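Transcriptional regulator, Crp/Fnr family (Eubacterium rectale ATCC 33656, PDB 3DV8) probably regulates transcription as a dimeric Crp/Fnr-family protein, coupling an effector-sensing domain of the cyclic nucleotide-binding type to a DNA-binding helix-turn-helix domain. Local coordinates at residues E109-I114 with A122-E127; N6-W11 with W104-E109. One frame throughout, in Å; residues are numbered along the deposited sequence.

Contact 1: E109-I114 with A122-E127; sequences EIYKGI and ANYTNE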
# COMPACT_ATOMS: atom_id res chain seq x y z
N GLU A 109 -3.58 -10.49 -21.71
CA GLU A 109 -2.55 -10.75 -22.76
C GLU A 109 -2.45 -9.61 -23.78
O GLU A 109 -1.35 -9.22 -24.17
CB GLU A 109 -2.73 -12.12 -23.46
CG GLU A 109 -4.00 -12.38 -24.34
CD GLU A 109 -5.25 -12.83 -23.57
OE1 GLU A 109 -5.49 -12.35 -22.42
OE2 GLU A 109 -6.01 -13.66 -24.12
N ILE A 110 -3.61 -9.06 -24.16
CA ILE A 110 -3.72 -7.94 -25.10
C ILE A 110 -3.19 -6.65 -24.50
O ILE A 110 -2.41 -5.95 -25.15
CB ILE A 110 -5.19 -7.75 -25.54
CG1 ILE A 110 -5.57 -8.89 -26.49
CG2 ILE A 110 -5.41 -6.40 -26.23
CD1 ILE A 110 -7.02 -9.00 -26.71
N TYR A 111 -3.61 -6.35 -23.27
CA TYR A 111 -3.17 -5.14 -22.58
C TYR A 111 -1.65 -5.19 -22.30
O TYR A 111 -0.95 -4.20 -22.55
CB TYR A 111 -3.99 -4.89 -21.30
CG TYR A 111 -3.77 -3.50 -20.74
CD1 TYR A 111 -4.52 -2.41 -21.19
CD2 TYR A 111 -2.80 -3.28 -19.78
CE1 TYR A 111 -4.30 -1.11 -20.67
CE2 TYR A 111 -2.56 -2.00 -19.26
CZ TYR A 111 -3.32 -0.92 -19.70
OH TYR A 111 -3.09 0.34 -19.19
N LYS A 112 -1.17 -6.35 -21.83
CA LYS A 112 0.27 -6.63 -21.58
C LYS A 112 1.12 -6.40 -22.84
O LYS A 112 2.19 -5.79 -22.75
CB LYS A 112 0.46 -8.09 -21.12
CG LYS A 112 1.86 -8.44 -20.61
CD LYS A 112 1.98 -9.93 -20.39
CE LYS A 112 3.33 -10.28 -19.81
NZ LYS A 112 3.58 -11.75 -19.91
N GLY A 113 0.63 -6.89 -23.99
CA GLY A 113 1.29 -6.73 -25.29
C GLY A 113 1.47 -5.28 -25.72
O GLY A 113 2.56 -4.91 -26.13
N ILE A 114 0.41 -4.49 -25.61
CA ILE A 114 0.41 -3.03 -25.91
C ILE A 114 1.36 -2.27 -24.96
O ILE A 114 2.07 -1.35 -25.37
CB ILE A 114 -1.04 -2.42 -25.81
CG1 ILE A 114 -1.94 -2.97 -26.93
CG2 ILE A 114 -1.02 -0.89 -25.90
CD1 ILE A 114 -3.39 -2.54 -26.84
N ALA A 122 2.33 2.27 -20.86
CA ALA A 122 3.16 1.87 -19.71
C ALA A 122 3.09 2.90 -18.58
O ALA A 122 2.86 2.54 -17.43
CB ALA A 122 4.59 1.68 -20.14
N ASN A 123 3.29 4.18 -18.93
CA ASN A 123 3.19 5.30 -17.98
C ASN A 123 1.77 5.48 -17.44
O ASN A 123 1.60 5.86 -16.29
CB ASN A 123 3.70 6.63 -18.57
CG ASN A 123 5.22 6.69 -18.68
OD1 ASN A 123 5.89 5.69 -18.93
ND2 ASN A 123 5.78 7.88 -18.50
N TYR A 124 0.77 5.24 -18.27
CA TYR A 124 -0.62 5.32 -17.82
C TYR A 124 -0.90 4.25 -16.73
O TYR A 124 -1.57 4.54 -15.74
CB TYR A 124 -1.60 5.20 -18.99
CG TYR A 124 -3.03 5.37 -18.52
CD1 TYR A 124 -3.55 6.65 -18.27
CD2 TYR A 124 -3.84 4.25 -18.27
CE1 TYR A 124 -4.86 6.82 -17.80
CE2 TYR A 124 -5.14 4.40 -17.80
CZ TYR A 124 -5.64 5.69 -17.57
OH TYR A 124 -6.92 5.83 -17.11
N THR A 125 -0.37 3.04 -16.92
CA THR A 125 -0.52 1.96 -15.94
C THR A 125 0.18 2.30 -14.61
O THR A 125 -0.32 1.91 -13.55
CB THR A 125 -0.06 0.60 -16.51
OG1 THR A 125 -0.71 0.36 -17.76
CG2 THR A 125 -0.40 -0.53 -15.57
N ASN A 126 1.32 3.02 -14.68
CA ASN A 126 2.03 3.54 -13.48
C ASN A 126 1.13 4.47 -12.69
O ASN A 126 1.00 4.32 -11.47
CB ASN A 126 3.30 4.35 -13.83
CG ASN A 126 4.48 3.47 -14.14
OD1 ASN A 126 5.03 2.84 -13.24
ND2 ASN A 126 4.92 3.45 -15.40
N GLU A 127 0.53 5.42 -13.40
CA GLU A 127 -0.40 6.39 -12.79
C GLU A 127 -1.63 5.71 -12.18
O GLU A 127 -2.13 6.14 -11.15
CB GLU A 127 -0.82 7.50 -13.79
CG GLU A 127 0.34 8.37 -14.37
CD GLU A 127 1.27 9.05 -13.33
OE1 GLU A 127 0.82 9.33 -12.19
OE2 GLU A 127 2.45 9.32 -13.67

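Contact 2: N6-W11 with W104-E109; sequences NYFPLW and WIIPAE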
# COMPACT_ATOMS: atom_id res chain seq x y z
N ASN A 6 -15.59 6.38 -24.57
CA ASN A 6 -15.78 7.68 -23.91
C ASN A 6 -15.18 7.67 -22.48
O ASN A 6 -14.64 8.66 -22.01
CB ASN A 6 -17.27 8.04 -23.80
CG ASN A 6 -17.95 8.17 -25.15
OD1 ASN A 6 -18.21 9.28 -25.61
ND2 ASN A 6 -18.22 7.05 -25.80
N TYR A 7 -15.26 6.50 -21.84
CA TYR A 7 -14.87 6.24 -20.44
C TYR A 7 -13.39 5.85 -20.23
O TYR A 7 -12.93 5.70 -19.09
CB TYR A 7 -15.75 5.08 -19.88
CG TYR A 7 -17.24 5.38 -19.77
CD1 TYR A 7 -18.06 5.58 -20.91
CD2 TYR A 7 -17.87 5.42 -18.52
CE1 TYR A 7 -19.43 5.85 -20.79
CE2 TYR A 7 -19.24 5.68 -18.39
CZ TYR A 7 -20.01 5.89 -19.52
OH TYR A 7 -21.35 6.14 -19.37
N PHE A 8 -12.65 5.69 -21.34
CA PHE A 8 -11.25 5.26 -21.35
C PHE A 8 -10.42 6.48 -21.80
O PHE A 8 -10.37 6.78 -23.00
CB PHE A 8 -11.15 4.06 -22.32
CG PHE A 8 -9.81 3.39 -22.36
CD1 PHE A 8 -9.24 2.84 -21.21
CD2 PHE A 8 -9.14 3.22 -23.58
CE1 PHE A 8 -8.00 2.18 -21.26
CE2 PHE A 8 -7.90 2.56 -23.64
CZ PHE A 8 -7.33 2.03 -22.48
N PRO A 9 -9.76 7.19 -20.84
CA PRO A 9 -9.00 8.42 -21.17
C PRO A 9 -7.71 8.21 -21.97
O PRO A 9 -7.22 9.14 -22.61
CB PRO A 9 -8.72 9.04 -19.79
CG PRO A 9 -8.64 7.89 -18.89
CD PRO A 9 -9.62 6.86 -19.41
N LEU A 10 -7.17 6.99 -21.92
CA LEU A 10 -5.98 6.59 -22.70
C LEU A 10 -6.27 6.45 -24.22
O LEU A 10 -5.34 6.45 -25.02
CB LEU A 10 -5.46 5.26 -22.14
CG LEU A 10 -4.18 4.61 -22.67
CD1 LEU A 10 -2.97 5.53 -22.54
CD2 LEU A 10 -3.99 3.30 -21.91
N TRP A 11 -7.56 6.34 -24.59
CA TRP A 11 -8.02 6.17 -25.99
C TRP A 11 -7.46 7.18 -27.00
O TRP A 11 -7.07 6.79 -28.10
CB TRP A 11 -9.56 6.21 -26.06
CG TRP A 11 -10.11 5.85 -27.41
CD1 TRP A 11 -10.47 6.71 -28.42
CD2 TRP A 11 -10.35 4.52 -27.91
NE1 TRP A 11 -10.93 6.00 -29.50
CE2 TRP A 11 -10.87 4.66 -29.22
CE3 TRP A 11 -10.17 3.23 -27.37
CZ2 TRP A 11 -11.22 3.55 -30.01
CZ3 TRP A 11 -10.52 2.13 -28.15
CH2 TRP A 11 -11.04 2.30 -29.46
N TRP A 104 -16.55 -3.40 -18.98
CA TRP A 104 -15.85 -3.78 -20.19
C TRP A 104 -14.57 -4.41 -19.66
O TRP A 104 -14.01 -3.91 -18.67
CB TRP A 104 -15.46 -2.59 -21.07
CG TRP A 104 -16.56 -1.98 -21.81
CD1 TRP A 104 -17.24 -2.54 -22.84
CD2 TRP A 104 -17.07 -0.66 -21.65
NE1 TRP A 104 -18.17 -1.66 -23.32
CE2 TRP A 104 -18.09 -0.49 -22.60
CE3 TRP A 104 -16.76 0.40 -20.77
CZ2 TRP A 104 -18.82 0.70 -22.72
CZ3 TRP A 104 -17.50 1.59 -20.88
CH2 TRP A 104 -18.51 1.73 -21.85
N ILE A 105 -14.12 -5.49 -20.30
CA ILE A 105 -12.87 -6.15 -19.94
C ILE A 105 -11.91 -6.09 -21.14
O ILE A 105 -12.29 -6.45 -22.25
CB ILE A 105 -13.07 -7.63 -19.53
CG1 ILE A 105 -14.23 -7.78 -18.52
CG2 ILE A 105 -11.75 -8.19 -18.95
CD1 ILE A 105 -14.41 -9.20 -18.01
N ILE A 106 -10.70 -5.58 -20.91
CA ILE A 106 -9.63 -5.58 -21.90
C ILE A 106 -8.82 -6.81 -21.47
O ILE A 106 -8.26 -6.78 -20.37
CB ILE A 106 -8.74 -4.32 -21.85
CG1 ILE A 106 -9.56 -3.05 -22.07
CG2 ILE A 106 -7.61 -4.41 -22.89
CD1 ILE A 106 -8.75 -1.78 -21.90
N PRO A 107 -8.79 -7.90 -22.27
CA PRO A 107 -7.99 -9.10 -21.91
C PRO A 107 -6.53 -8.78 -21.52
O PRO A 107 -5.92 -7.91 -22.14
CB PRO A 107 -8.05 -9.95 -23.19
CG PRO A 107 -9.35 -9.61 -23.79
CD PRO A 107 -9.51 -8.12 -23.54
N ALA A 108 -6.03 -9.47 -20.49
CA ALA A 108 -4.69 -9.24 -19.93
C ALA A 108 -3.56 -9.40 -20.94
O ALA A 108 -2.69 -8.53 -21.02
CB ALA A 108 -4.45 -10.14 -18.73
N GLU A 109 -3.58 -10.49 -21.71
CA GLU A 109 -2.55 -10.75 -22.76
C GLU A 109 -2.45 -9.61 -23.78
O GLU A 109 -1.35 -9.22 -24.17
CB GLU A 109 -2.73 -12.12 -23.46
CG GLU A 109 -4.00 -12.38 -24.34
CD GLU A 109 -5.25 -12.83 -23.57
OE1 GLU A 109 -5.49 -12.35 -22.42
OE2 GLU A 109 -6.01 -13.66 -24.12

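Contact 1: E109-I114 with A122-E127
The phenol of Y111 reaches from helix 108-117 to T125 on the next helix, and its OH donates a hydrogen bond of 2.8 Å to T125 OG1. Tyrosine suits this place because its ring is long enough to span the gap between the helices while its hydroxyl still ends on a polar partner. With CG anti to the backbone N (chi1 -167°), the ring runs out across the gap and brings its OH to T125, and OG1 meets it in the ring plane, at the edge beside CE2.

T125 turns its hydroxyl next to its own backbone N (chi1 -52°). There OG1 accepts from Y111 and is also hydrogen-bonded to V121 O, one turn earlier in the same helix, so a buried hydroxyl is gripped twice and its rotation is fixed. Y124 adds a lighter touch: its CD2 lies 4.1 Å from Y111 OH, which sits at the edge of the Y124 ring.

Helix 108-117 follows the last strand of the beta-roll, and helix 119-145 is the long helix along which Crp-family subunits pair. I110 and I114 lean on helix 16-23, while N126 and E127 hydrogen-bond to A122 and S88 of the second subunit.

Contact 2: N6-W11 with W104-E109
Y7 and F8, in the loop ahead of helix 16-23, lie against W104 and I106 of strand 101-107, a strand of the beta-roll that defines the cyclic nucleotide-binding domain, a member of the cupin clan. The N-terminal loop thus packs on one side of the four-stranded sheet in which strand 101-107 runs between strands 27-31 and 46-50. Residues alternate along a strand, so W104 and I106 both turn toward the loop, whereas I105, between them, packs on L48.

The aromatic part of the contact is a T-shaped (edge-to-face) pair. The six-membered ring of W104 directs its edge at the face of Y7, with centroids 5.6 Å apart and planes inclined at 64°. Y7 CG is 4.0 Å from W104 CZ3, close to the indole plane. W104 holds its CG beside the backbone N (chi1 -75°), an orientation that carries the benzo end of the indole out to the loop. A broad tryptophan suits this partly exposed position: it bridges the space between strand and loop, while L49 of the neighbouring strand lies against both W104 and Y7.

The second part is purely aliphatic on aromatic. F8, a buried residue, approaches I106 from the opposite direction, and the CD1 methyl of I106 sits obliquely against the CE1 and CZ end of the F8 ring. Two apolar side chains are well matched here, since L49, L14 and I22 continue the greasy surroundings. Within the loop, L10 CB stands 3.7 Å above one face of the F8 ring, displaced toward the rim, and W11 N bonds to F8 O, closing the turn. I106 CD1 is equally near two ring atoms, 4.1 Å from both F8 CE1 and F8 CZ.

The two contacts lie with their centres about 10 Å apart, on the same side of the chain's centre, and their segments meet at E109, near the start of helix 108-117, though contact 2 touches through strand 101-107 and contact 1 through the helix. Along the chain they come in series: contact 2 ties the N-terminal loop to strand 101-107, and contact 1 then joins helix 108-117 to helix 119-145. They also touch directly, for Y111 CB packs 4.0 Å from I106 CG2, and Y124 rests on P9 and L10. Together they form a continuous packed path from the beta-roll to the long helix that pairs with the second subunit.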